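Local coordinates for protein cycloalternan-forming enzyme (Listeria monocytogenes serovar 1/2a, PDB 5F7U) that belongs to glycoside hydrolase family 31, combines a TIM barrel with several beta-rich domains, and binds glycans and magnesium ions, at residues S152-D155 and L156-R160; V207-A210 and D211-L215; Q343-I346 and V347-Y350; R559-Y562 and P563-V567. The protein carries 1 engineered substitution. One frame throughout, in Å; residues are numbered along the deposited sequence.

Contact 1: S152-D155 and L156-R160; sequences SFED and LDTLR
Ser152 and Arg160 pair across a beta hairpin of the galactose mutarotase-like domain, whose arms, strands 148-153 and 158-164, are joined by a type I turn from Asp155 to Thr158 and put out of step by a classic beta bulge. The pair is antiparallel and hydrogen-bonded: Arg160 N gives a nearly straight bond to Ser152 O (2.8 Å), and Ser152 N returns one to Arg160 O (3.1 Å). At the bulge, Glu154 and Asp155 both face Thr158, and both their amides make weak bonds to Thr158 O. Thr158 N closes the turn on Asp155 O at 3.0 Å. The Asp155 carboxylate curls back beside its own carbonyl carbon (chi1 -159°), where OD1 accepts Leu156 N at 2.8 Å from above the carboxylate plane. On the opposite face of the hairpin from Ser152 and Arg160, Leu159 CD1 lies over one face of the Phe153 ring, 4.0 Å from Phe153 CE1. Arg160 runs extended past Ser152 to a salt bridge between its NH2 and Asp334. Two waters bond to Ser152 OG, and one of them also accepts from Arg160 NH1 at the guanidinium edge. Asp157 OD1 takes the Thr158 hydroxyl, yet lies only 4.2 Å from Asp155 OD2. A magnesium-bound water probably relieves the repulsion of these two carboxylates: its oxygen sits 2.7 Å from Asp155 OD2 and equally far from Asp157 OD1.

Contact 2: V207-A210 and D211-L215; sequences VHQA and DGTLL
His208 and Gly212 meet through a side-chain to backbone bond: His208 ND1 donates to Gly212 O at 2.7 Å. The oxygen lies close to the imidazole plane, at the ring edge, while the nitrogen stands well above the carbonyl plane of the glycine. Leu214 CD1 rests over one face of the same ring, 3.9 Å from the His208 ring centroid and shifted toward its rim. On the neighbouring side of the hairpin, Gln209 extends alongside Asp211 and Thr213, bringing its OE1 to 3.4 Å from Thr213 CB, and its CG packs against Leu215 CD2 at 3.7 Å. Behind these contacts lies a tight hairpin. Gly212 N closes a type I turn on Gln209 O (2.9 Å), Gln209 N bonds Thr213 O, and Leu215 N bonds Val207 O. Gly212 has a positive phi of 99°, which lets the chain swing from the turn into the second strand. Asp211 braces the bend from its side: with CG between its backbone N and carbonyl carbon (chi1 74°), OD1 accepts both Thr213 N, as an Asx turn, and Thr213 OG1 at 2.8 Å, the two arriving from one face of the carboxylate. Farther out, Glu206 OE1 bonds His208 NE2, so both ring nitrogens have acceptors, which would be consistent with a positively charged imidazole. The hairpin links strands 203-209 and 214-229. Strand 194-200 pairs with the first arm through Ser195 and covers Val207 with Leu194 and Ile196, while Leu215 touches Ser339.

Contact 3: Q343-I346 and V347-Y350; sequences QNDI and VNNY. With MG (magnesium ion), chain H.
Asp345 and Asn349, one turn apart on helix 343-354, meet chiefly through the shell of a magnesium ion. Metal bonding is carried by a single protein atom, Asn349 OD1 at 2.2 Å from the magnesium; five waters complete an octahedron, one of them opposite the amide oxygen. Water-mediated bonds come next. The Asp345 carboxylate, with CG anti to the backbone N (chi1 -163°), stays in the second shell and spans two neighbouring metal waters. One gives a proton to OD2 of Asp345 at 2.6 Å and accepts from Asn349 ND2; the other donates to OD1 of Asp345, also at 2.6 Å, and accepts from Asn348 ND2 at 3.0 Å. The planes of the carboxylate and the Asn348 amide are nearly parallel, 14° apart, whereas the Asn349 amide is turned steeply against Asp345. Direct polar bonds fix these groups further, Lys341 N on Asp345 OD2 and Ser339 O on Asn349 ND2. The backbone bonds are regular helical ones, among them Asn349 N to Asp345 O at 2.9 Å, and they set the spacing of the three polar side chains. Apolar contacts occupy other sides of the helix: Ile346 and Tyr350 touch Ile338, Val347 touches Met725, and the Tyr350 ring stacks on Phe290 and meets Tyr300 edge-to-face. Chemically, the ion is held as a largely hydrated cation. Asp345 probably supplies charge compensation without direct ligation, and the carboxamides of Asn348 and Asn349 probably help orient the two waters so that their protons point to the carboxylate.

Contact 4: R559-Y562 and P563-V567; sequences RNRY and PTDYV
Arg561 and Asp565 stand one helical turn apart, their backbones joined by Asp565 N to Arg561 O at 3.0 Å. From CB the arginine chain leaves anti to the backbone N, then bends at chi2 and chi3 (52° and 54°) so that it folds across the aspartate at about a right angle. Arg561 CG comes within 3.6 Å of Asp565 OD2, and Arg561 CD lies 3.5 Å from Asp565 OD1. NE makes a salt bridge with Asp304. NH1 has the Thr564 methyl, CG2, near the guanidinium plane at its edge, and reaches Asp565 OD1 through a water, 3.0 Å from Arg561 NH1. NH2 ends on Ser590 O. The two charged groups of the pair are thus joined by aliphatic contact and a water, without a direct salt bridge. Pro563 interrupts the helical bonding on another side. Pro563 CD sits 3.2 Å from Arg559 O and Pro563 CG 3.3 Å from Asn560 O. Pro563 has no N-H for Arg559 O, and the kink also leaves Thr564 N without a bond to the turn before; Asn560 O is buried with no partner in the model. Regular bonding is already restored beyond it, Tyr566 N meeting Tyr562 O at 2.9 Å. Such a proline kink bends helix 555-577, which follows strand 534-536 and precedes strand 584-585, as the helices of a TIM barrel connect successive parallel strands.

Along the chain the contacts come in the order 1, 2, 3, 4. Contacts 1 and 2 are hairpins in the galactose mutarotase-like domain, with centres about 14 Å apart, and touch where Leu159 CD2 packs on Val207 CG2. Contact 3, on helix 343-354, lies about 13 Å from contact 1 between centres and shares with it a magnesium-bound water, so the ion ties the helix to the hairpin turn. Contact 4 belongs to the TIM barrel; its centre is about 23 Å from that of contact 3 and about 36 Å from that of contact 2. Ser590 touches Tyr350 and accepts from Arg561 NH2, so the surroundings of contacts 3 and 4 meet there.

Contact 1: S152-D155 and L156-R160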
loop_
_atom_site.group_PDB
_atom_site.type_symbol
_atom_site.label_atom_id
_atom_site.label_comp_id
_atom_site.label_asym_id
_atom_site.label_seq_id
_atom_site.Cartn_x
_atom_site.Cartn_y
_atom_site.Cartn_z
ATOM N N SER A 152 -12.819 4.847 -26.514
ATOM C CA SER A 152 -13.267 3.470 -26.440
ATOM C C SER A 152 -13.586 3.132 -24.993
ATOM O O SER A 152 -13.185 3.853 -24.067
ATOM C CB SER A 152 -12.213 2.504 -27.011
ATOM O OG SER A 152 -10.978 2.608 -26.312
ATOM N N PHE A 153 -14.298 2.026 -24.802
ATOM C CA PHE A 153 -14.671 1.589 -23.462
ATOM C C PHE A 153 -13.945 0.321 -23.089
ATOM O O PHE A 153 -14.224 -0.733 -23.620
ATOM C CB PHE A 153 -16.201 1.431 -23.374
ATOM C CG PHE A 153 -16.927 2.743 -23.434
ATOM C CD1 PHE A 153 -17.029 3.549 -22.295
ATOM C CD2 PHE A 153 -17.446 3.221 -24.651
ATOM C CE1 PHE A 153 -17.672 4.792 -22.351
ATOM C CE2 PHE A 153 -18.084 4.460 -24.708
ATOM C CZ PHE A 153 -18.198 5.247 -23.558
ATOM N N GLU A 154 -12.994 0.433 -22.170
ATOM C CA GLU A 154 -12.360 -0.755 -21.593
ATOM C C GLU A 154 -13.427 -1.608 -20.884
ATOM O O GLU A 154 -13.391 -2.833 -20.933
ATOM C CB GLU A 154 -11.216 -0.335 -20.654
ATOM C CG GLU A 154 -10.363 -1.483 -20.110
ATOM C CD GLU A 154 -10.973 -2.189 -18.913
ATOM O OE1 GLU A 154 -11.800 -1.578 -18.201
ATOM O OE2 GLU A 154 -10.650 -3.368 -18.673
ATOM N N ASP A 155 -14.379 -0.932 -20.245
ATOM C CA ASP A 155 -15.639 -1.538 -19.824
ATOM C C ASP A 155 -16.686 -0.438 -19.845
ATOM O O ASP A 155 -16.365 0.721 -20.109
ATOM C CB ASP A 155 -15.510 -2.206 -18.426
ATOM C CG ASP A 155 -16.589 -3.270 -18.151
ATOM O OD1 ASP A 155 -17.553 -3.470 -18.956
ATOM O OD2 ASP A 155 -16.494 -3.938 -17.090
ATOM N N LEU A 156 -17.944 -0.781 -19.589
ATOM C CA LEU A 156 -19.003 0.222 -19.680
ATOM C C LEU A 156 -18.821 1.368 -18.672
ATOM O O LEU A 156 -19.389 2.441 -18.839
ATOM C CB LEU A 156 -20.378 -0.434 -19.581
ATOM C CG LEU A 156 -20.653 -1.497 -20.665
ATOM C CD1 LEU A 156 -22.071 -2.012 -20.511
ATOM C CD2 LEU A 156 -20.420 -0.935 -22.069
ATOM N N ASP A 157 -17.985 1.136 -17.658
ATOM C CA ASP A 157 -17.672 2.169 -16.653
ATOM C C ASP A 157 -16.231 2.719 -16.700
ATOM O O ASP A 157 -15.818 3.402 -15.773
ATOM C CB ASP A 157 -18.001 1.656 -15.230
ATOM C CG ASP A 157 -17.252 0.382 -14.849
ATOM O OD1 ASP A 157 -16.344 -0.066 -15.579
ATOM O OD2 ASP A 157 -17.594 -0.199 -13.798
ATOM N N THR A 158 -15.481 2.411 -17.763
ATOM C CA THR A 158 -14.060 2.774 -17.842
ATOM C C THR A 158 -13.780 3.272 -19.262
ATOM O O THR A 158 -13.822 2.487 -20.212
ATOM C CB THR A 158 -13.162 1.571 -17.475
ATOM O OG1 THR A 158 -13.424 1.173 -16.121
ATOM C CG2 THR A 158 -11.655 1.927 -17.592
ATOM N N LEU A 159 -13.527 4.577 -19.379
ATOM C CA LEU A 159 -13.343 5.244 -20.671
ATOM C C LEU A 159 -11.864 5.381 -20.989
ATOM O O LEU A 159 -11.091 5.792 -20.134
ATOM C CB LEU A 159 -14.006 6.620 -20.634
ATOM C CG LEU A 159 -13.784 7.580 -21.811
ATOM C CD1 LEU A 159 -14.505 7.077 -23.060
ATOM C CD2 LEU A 159 -14.257 8.980 -21.444
ATOM N N ARG A 160 -11.485 5.049 -22.215
ATOM C CA ARG A 160 -10.102 5.197 -22.668
ATOM C C ARG A 160 -10.035 6.285 -23.732
ATOM O O ARG A 160 -10.796 6.264 -24.697
ATOM C CB ARG A 160 -9.595 3.876 -23.266
ATOM C CG ARG A 160 -8.106 3.867 -23.562
ATOM C CD ARG A 160 -7.778 2.580 -24.281
ATOM N NE ARG A 160 -6.349 2.387 -24.438
ATOM C CZ ARG A 160 -5.816 1.272 -24.932
ATOM N NH1 ARG A 160 -6.606 0.258 -25.321
ATOM N NH2 ARG A 160 -4.493 1.158 -25.009
HETATM O O HOH W 1 -9.623 4.714 -27.283
HETATM O O HOH W 2 -9.647 0.290 -25.866
HETATM O O HOH W 3 -15.361 -2.560 -15.102
#

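Contact 2: V207-A210 and D211-L215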
loop_
_atom_site.group_PDB
_atom_site.type_symbol
_atom_site.label_atom_id
_atom_site.label_comp_id
_atom_site.label_asym_id
_atom_site.label_seq_id
_atom_site.Cartn_x
_atom_site.Cartn_y
_atom_site.Cartn_z
ATOM N N VAL A 207 -17.068 14.104 -17.934
ATOM C CA VAL A 207 -17.373 12.701 -17.670
ATOM C C VAL A 207 -18.393 12.671 -16.529
ATOM O O VAL A 207 -18.130 13.159 -15.444
ATOM C CB VAL A 207 -16.091 11.910 -17.311
ATOM C CG1 VAL A 207 -16.424 10.468 -16.978
ATOM C CG2 VAL A 207 -15.121 11.945 -18.498
ATOM N N HIS A 208 -19.563 12.113 -16.812
ATOM C CA HIS A 208 -20.624 11.994 -15.839
ATOM C C HIS A 208 -20.930 10.511 -15.616
ATOM O O HIS A 208 -20.679 9.657 -16.489
ATOM C CB HIS A 208 -21.918 12.668 -16.351
ATOM C CG HIS A 208 -21.810 14.148 -16.567
ATOM N ND1 HIS A 208 -22.406 15.062 -15.728
ATOM C CD2 HIS A 208 -21.204 14.875 -17.538
ATOM C CE1 HIS A 208 -22.165 16.289 -16.160
ATOM N NE2 HIS A 208 -21.441 16.205 -17.258
ATOM N N GLN A 209 -21.469 10.207 -14.444
ATOM C CA GLN A 209 -22.145 8.931 -14.235
ATOM C C GLN A 209 -23.397 8.947 -15.096
ATOM O O GLN A 209 -23.855 10.013 -15.523
ATOM C CB GLN A 209 -22.534 8.742 -12.773
ATOM C CG GLN A 209 -21.364 8.394 -11.873
ATOM C CD GLN A 209 -21.727 8.379 -10.395
ATOM O OE1 GLN A 209 -22.797 8.833 -9.992
ATOM N NE2 GLN A 209 -20.822 7.875 -9.580
ATOM N N ALA A 210 -23.954 7.763 -15.349
ATOM C CA ALA A 210 -25.156 7.656 -16.183
ATOM C C ALA A 210 -26.363 8.428 -15.640
ATOM O O ALA A 210 -27.211 8.855 -16.418
ATOM C CB ALA A 210 -25.502 6.199 -16.424
ATOM N N ASP A 211 -26.422 8.631 -14.326
ATOM C CA ASP A 211 -27.489 9.429 -13.710
ATOM C C ASP A 211 -27.241 10.952 -13.731
ATOM O O ASP A 211 -27.987 11.715 -13.112
ATOM C CB ASP A 211 -27.782 8.939 -12.278
ATOM C CG ASP A 211 -26.694 9.337 -11.248
ATOM O OD1 ASP A 211 -25.653 9.948 -11.604
ATOM O OD2 ASP A 211 -26.896 9.030 -10.051
ATOM N N GLY A 212 -26.175 11.379 -14.405
ATOM C CA GLY A 212 -25.873 12.798 -14.571
ATOM C C GLY A 212 -24.831 13.381 -13.625
ATOM O O GLY A 212 -24.331 14.484 -13.863
ATOM N N THR A 213 -24.492 12.660 -12.559
ATOM C CA THR A 213 -23.540 13.166 -11.555
ATOM C C THR A 213 -22.185 13.386 -12.210
ATOM O O THR A 213 -21.656 12.470 -12.842
ATOM C CB THR A 213 -23.397 12.197 -10.362
ATOM O OG1 THR A 213 -24.700 11.926 -9.829
ATOM C CG2 THR A 213 -22.536 12.814 -9.264
ATOM N N LEU A 214 -21.639 14.593 -12.070
ATOM C CA LEU A 214 -20.335 14.902 -12.664
ATOM C C LEU A 214 -19.226 14.187 -11.898
ATOM O O LEU A 214 -19.176 14.271 -10.667
ATOM C CB LEU A 214 -20.061 16.417 -12.671
ATOM C CG LEU A 214 -18.718 16.886 -13.264
ATOM C CD1 LEU A 214 -18.664 16.735 -14.770
ATOM C CD2 LEU A 214 -18.484 18.342 -12.876
ATOM N N LEU A 215 -18.344 13.512 -12.641
ATOM C CA LEU A 215 -17.164 12.866 -12.057
ATOM C C LEU A 215 -15.981 13.806 -12.167
ATOM O O LEU A 215 -15.431 14.223 -11.149
ATOM C CB LEU A 215 -16.878 11.509 -12.725
ATOM C CG LEU A 215 -17.940 10.429 -12.504
ATOM C CD1 LEU A 215 -17.489 9.119 -13.147
ATOM C CD2 LEU A 215 -18.266 10.228 -11.025
#

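Contact 3: Q343-I346 and V347-Y350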
loop_
_atom_site.group_PDB
_atom_site.type_symbol
_atom_site.label_atom_id
_atom_site.label_comp_id
_atom_site.label_asym_id
_atom_site.label_seq_id
_atom_site.Cartn_x
_atom_site.Cartn_y
_atom_site.Cartn_z
ATOM N N GLN A 343 -15.175 2.818 -4.585
ATOM C CA GLN A 343 -13.761 3.205 -4.785
ATOM C C GLN A 343 -12.860 2.000 -4.976
ATOM O O GLN A 343 -11.895 2.049 -5.749
ATOM C CB GLN A 343 -13.219 4.049 -3.619
ATOM C CG GLN A 343 -14.051 5.298 -3.339
ATOM C CD GLN A 343 -13.985 6.300 -4.483
ATOM O OE1 GLN A 343 -14.843 6.314 -5.375
ATOM N NE2 GLN A 343 -12.976 7.153 -4.454
ATOM N N ASN A 344 -13.187 0.914 -4.268
ATOM C CA ASN A 344 -12.393 -0.287 -4.396
ATOM C C ASN A 344 -12.583 -0.966 -5.736
ATOM O O ASN A 344 -11.646 -1.584 -6.266
ATOM C CB ASN A 344 -12.687 -1.217 -3.231
ATOM C CG ASN A 344 -12.232 -0.620 -1.922
ATOM O OD1 ASN A 344 -11.074 -0.200 -1.806
ATOM N ND2 ASN A 344 -13.148 -0.514 -0.957
ATOM N N ASP A 345 -13.775 -0.798 -6.293
ATOM C CA ASP A 345 -14.062 -1.281 -7.641
ATOM C C ASP A 345 -13.299 -0.478 -8.697
ATOM O O ASP A 345 -12.912 -1.036 -9.736
ATOM C CB ASP A 345 -15.555 -1.232 -7.928
ATOM C CG ASP A 345 -15.933 -2.079 -9.120
ATOM O OD1 ASP A 345 -15.422 -3.217 -9.199
ATOM O OD2 ASP A 345 -16.723 -1.602 -9.954
ATOM N N ILE A 346 -13.051 0.812 -8.426
ATOM C CA ILE A 346 -12.214 1.622 -9.325
ATOM C C ILE A 346 -10.805 1.029 -9.353
ATOM O O ILE A 346 -10.224 0.835 -10.426
ATOM C CB ILE A 346 -12.211 3.116 -8.923
ATOM C CG1 ILE A 346 -13.598 3.721 -9.219
ATOM C CG2 ILE A 346 -11.081 3.893 -9.610
ATOM C CD1 ILE A 346 -13.813 5.107 -8.609
ATOM N N VAL A 347 -10.279 0.701 -8.169
ATOM C CA VAL A 347 -8.987 0.005 -8.077
ATOM C C VAL A 347 -8.997 -1.333 -8.816
ATOM O O VAL A 347 -8.037 -1.641 -9.549
ATOM C CB VAL A 347 -8.495 -0.131 -6.612
ATOM C CG1 VAL A 347 -7.115 -0.800 -6.562
ATOM C CG2 VAL A 347 -8.406 1.260 -6.014
ATOM N N ASN A 348 -10.063 -2.121 -8.640
ATOM C CA ASN A 348 -10.191 -3.357 -9.393
ATOM C C ASN A 348 -10.102 -3.119 -10.913
ATOM O O ASN A 348 -9.388 -3.847 -11.611
ATOM C CB ASN A 348 -11.477 -4.102 -9.062
ATOM C CG ASN A 348 -11.548 -5.439 -9.745
ATOM O OD1 ASN A 348 -10.734 -6.329 -9.480
ATOM N ND2 ASN A 348 -12.483 -5.574 -10.685
ATOM N N ASN A 349 -10.820 -2.107 -11.401
ATOM C CA ASN A 349 -10.796 -1.794 -12.844
ATOM C C ASN A 349 -9.401 -1.405 -13.311
ATOM O O ASN A 349 -8.972 -1.801 -14.387
ATOM C CB ASN A 349 -11.852 -0.736 -13.203
ATOM C CG ASN A 349 -13.267 -1.239 -12.983
ATOM O OD1 ASN A 349 -13.488 -2.447 -12.901
ATOM N ND2 ASN A 349 -14.235 -0.321 -12.869
ATOM N N TYR A 350 -8.681 -0.651 -12.481
ATOM C CA TYR A 350 -7.300 -0.321 -12.756
ATOM C C TYR A 350 -6.470 -1.618 -12.876
ATOM O O TYR A 350 -5.640 -1.732 -13.772
ATOM C CB TYR A 350 -6.762 0.634 -11.671
ATOM C CG TYR A 350 -5.257 0.721 -11.652
ATOM C CD1 TYR A 350 -4.570 1.453 -12.631
ATOM C CD2 TYR A 350 -4.516 0.038 -10.694
ATOM C CE1 TYR A 350 -3.189 1.521 -12.640
ATOM C CE2 TYR A 350 -3.109 0.079 -10.701
ATOM C CZ TYR A 350 -2.462 0.830 -11.675
ATOM O OH TYR A 350 -1.091 0.853 -11.717
HETATM MG MG MG H . -15.257 -3.620 -13.288
HETATM O O HOH W 4 -16.580 -2.257 -12.505
HETATM O O HOH W 5 -15.139 -4.493 -11.483
HETATM O O HOH W 6 -16.864 -4.910 -13.794
HETATM O O HOH W 3 -15.361 -2.560 -15.102
HETATM O O HOH W 7 -14.058 -5.066 -14.049
#

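Contact 4: R559-Y562 and P563-V567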
loop_
_atom_site.group_PDB
_atom_site.type_symbol
_atom_site.label_atom_id
_atom_site.label_comp_id
_atom_site.label_asym_id
_atom_site.label_seq_id
_atom_site.Cartn_x
_atom_site.Cartn_y
_atom_site.Cartn_z
ATOM N N ARG A 559 13.263 4.053 -17.526
ATOM C CA ARG A 559 13.618 4.263 -16.115
ATOM C C ARG A 559 12.551 3.717 -15.137
ATOM O O ARG A 559 12.896 2.944 -14.222
ATOM C CB ARG A 559 13.961 5.712 -15.768
ATOM C CG ARG A 559 14.287 5.810 -14.279
ATOM C CD ARG A 559 14.805 7.152 -13.883
ATOM N NE ARG A 559 15.005 7.223 -12.433
ATOM C CZ ARG A 559 16.132 6.937 -11.791
ATOM N NH1 ARG A 559 17.230 6.502 -12.442
ATOM N NH2 ARG A 559 16.158 7.078 -10.462
ATOM N N ASN A 560 11.279 4.089 -15.321
ATOM C CA ASN A 560 10.243 3.652 -14.383
ATOM C C ASN A 560 9.903 2.166 -14.533
ATOM O O ASN A 560 9.542 1.495 -13.556
ATOM C CB ASN A 560 8.969 4.493 -14.521
ATOM C CG ASN A 560 9.168 5.940 -14.063
ATOM O OD1 ASN A 560 10.147 6.272 -13.379
ATOM N ND2 ASN A 560 8.220 6.804 -14.414
ATOM N N ARG A 561 10.031 1.674 -15.761
ATOM C CA ARG A 561 9.684 0.288 -16.107
ATOM C C ARG A 561 10.713 -0.729 -15.644
ATOM O O ARG A 561 10.355 -1.839 -15.226
ATOM C CB ARG A 561 9.439 0.176 -17.629
ATOM C CG ARG A 561 9.123 -1.236 -18.166
ATOM C CD ARG A 561 7.989 -1.948 -17.423
ATOM N NE ARG A 561 6.767 -1.143 -17.373
ATOM C CZ ARG A 561 5.729 -1.399 -16.580
ATOM N NH1 ARG A 561 5.751 -2.436 -15.745
ATOM N NH2 ARG A 561 4.672 -0.601 -16.621
ATOM N N TYR A 562 11.986 -0.366 -15.751
ATOM C CA TYR A 562 13.087 -1.281 -15.428
ATOM C C TYR A 562 12.922 -2.040 -14.104
ATOM O O TYR A 562 13.049 -3.279 -14.098
ATOM C CB TYR A 562 14.434 -0.549 -15.476
ATOM C CG TYR A 562 15.586 -1.506 -15.255
ATOM C CD1 TYR A 562 16.139 -2.225 -16.328
ATOM C CD2 TYR A 562 16.129 -1.694 -13.975
ATOM C CE1 TYR A 562 17.175 -3.122 -16.117
ATOM C CE2 TYR A 562 17.176 -2.592 -13.757
ATOM C CZ TYR A 562 17.701 -3.293 -14.826
ATOM O OH TYR A 562 18.738 -4.181 -14.621
ATOM N N PRO A 563 12.641 -1.324 -12.976
ATOM C CA PRO A 563 12.523 -2.109 -11.742
ATOM C C PRO A 563 11.462 -3.199 -11.782
ATOM O O PRO A 563 11.693 -4.286 -11.220
ATOM C CB PRO A 563 12.184 -1.046 -10.670
ATOM C CG PRO A 563 11.713 0.160 -11.464
ATOM C CD PRO A 563 12.586 0.126 -12.680
ATOM N N THR A 564 10.320 -2.934 -12.422
ATOM C CA THR A 564 9.264 -3.949 -12.534
ATOM C C THR A 564 9.641 -5.086 -13.487
ATOM O O THR A 564 9.292 -6.246 -13.231
ATOM C CB THR A 564 7.913 -3.281 -12.803
ATOM O OG1 THR A 564 7.640 -2.441 -11.687
ATOM C CG2 THR A 564 6.752 -4.294 -12.908
ATOM N N ASP A 565 10.396 -4.788 -14.536
ATOM C CA ASP A 565 10.918 -5.866 -15.394
ATOM C C ASP A 565 11.852 -6.777 -14.605
ATOM O O ASP A 565 11.779 -8.011 -14.708
ATOM C CB ASP A 565 11.645 -5.274 -16.606
ATOM C CG ASP A 565 10.700 -4.780 -17.687
ATOM O OD1 ASP A 565 9.482 -5.087 -17.644
ATOM O OD2 ASP A 565 11.194 -4.103 -18.615
ATOM N N TYR A 566 12.716 -6.150 -13.801
ATOM C CA TYR A 566 13.658 -6.861 -12.946
ATOM C C TYR A 566 12.921 -7.708 -11.899
ATOM O O TYR A 566 13.157 -8.917 -11.775
ATOM C CB TYR A 566 14.573 -5.803 -12.298
ATOM C CG TYR A 566 15.231 -6.131 -10.957
ATOM C CD1 TYR A 566 15.948 -7.328 -10.754
ATOM C CD2 TYR A 566 15.218 -5.193 -9.925
ATOM C CE1 TYR A 566 16.569 -7.592 -9.535
ATOM C CE2 TYR A 566 15.843 -5.450 -8.704
ATOM C CZ TYR A 566 16.544 -6.645 -8.533
ATOM O OH TYR A 566 17.183 -6.918 -7.331
ATOM N N VAL A 567 12.025 -7.069 -11.151
ATOM C CA VAL A 567 11.353 -7.756 -10.045
ATOM C C VAL A 567 10.480 -8.895 -10.574
ATOM O O VAL A 567 10.485 -10.016 -10.017
ATOM C CB VAL A 567 10.540 -6.744 -9.201
ATOM C CG1 VAL A 567 9.538 -7.439 -8.272
ATOM C CG2 VAL A 567 11.493 -5.879 -8.385
HETATM O O HOH W 8 7.066 -5.031 -16.320
#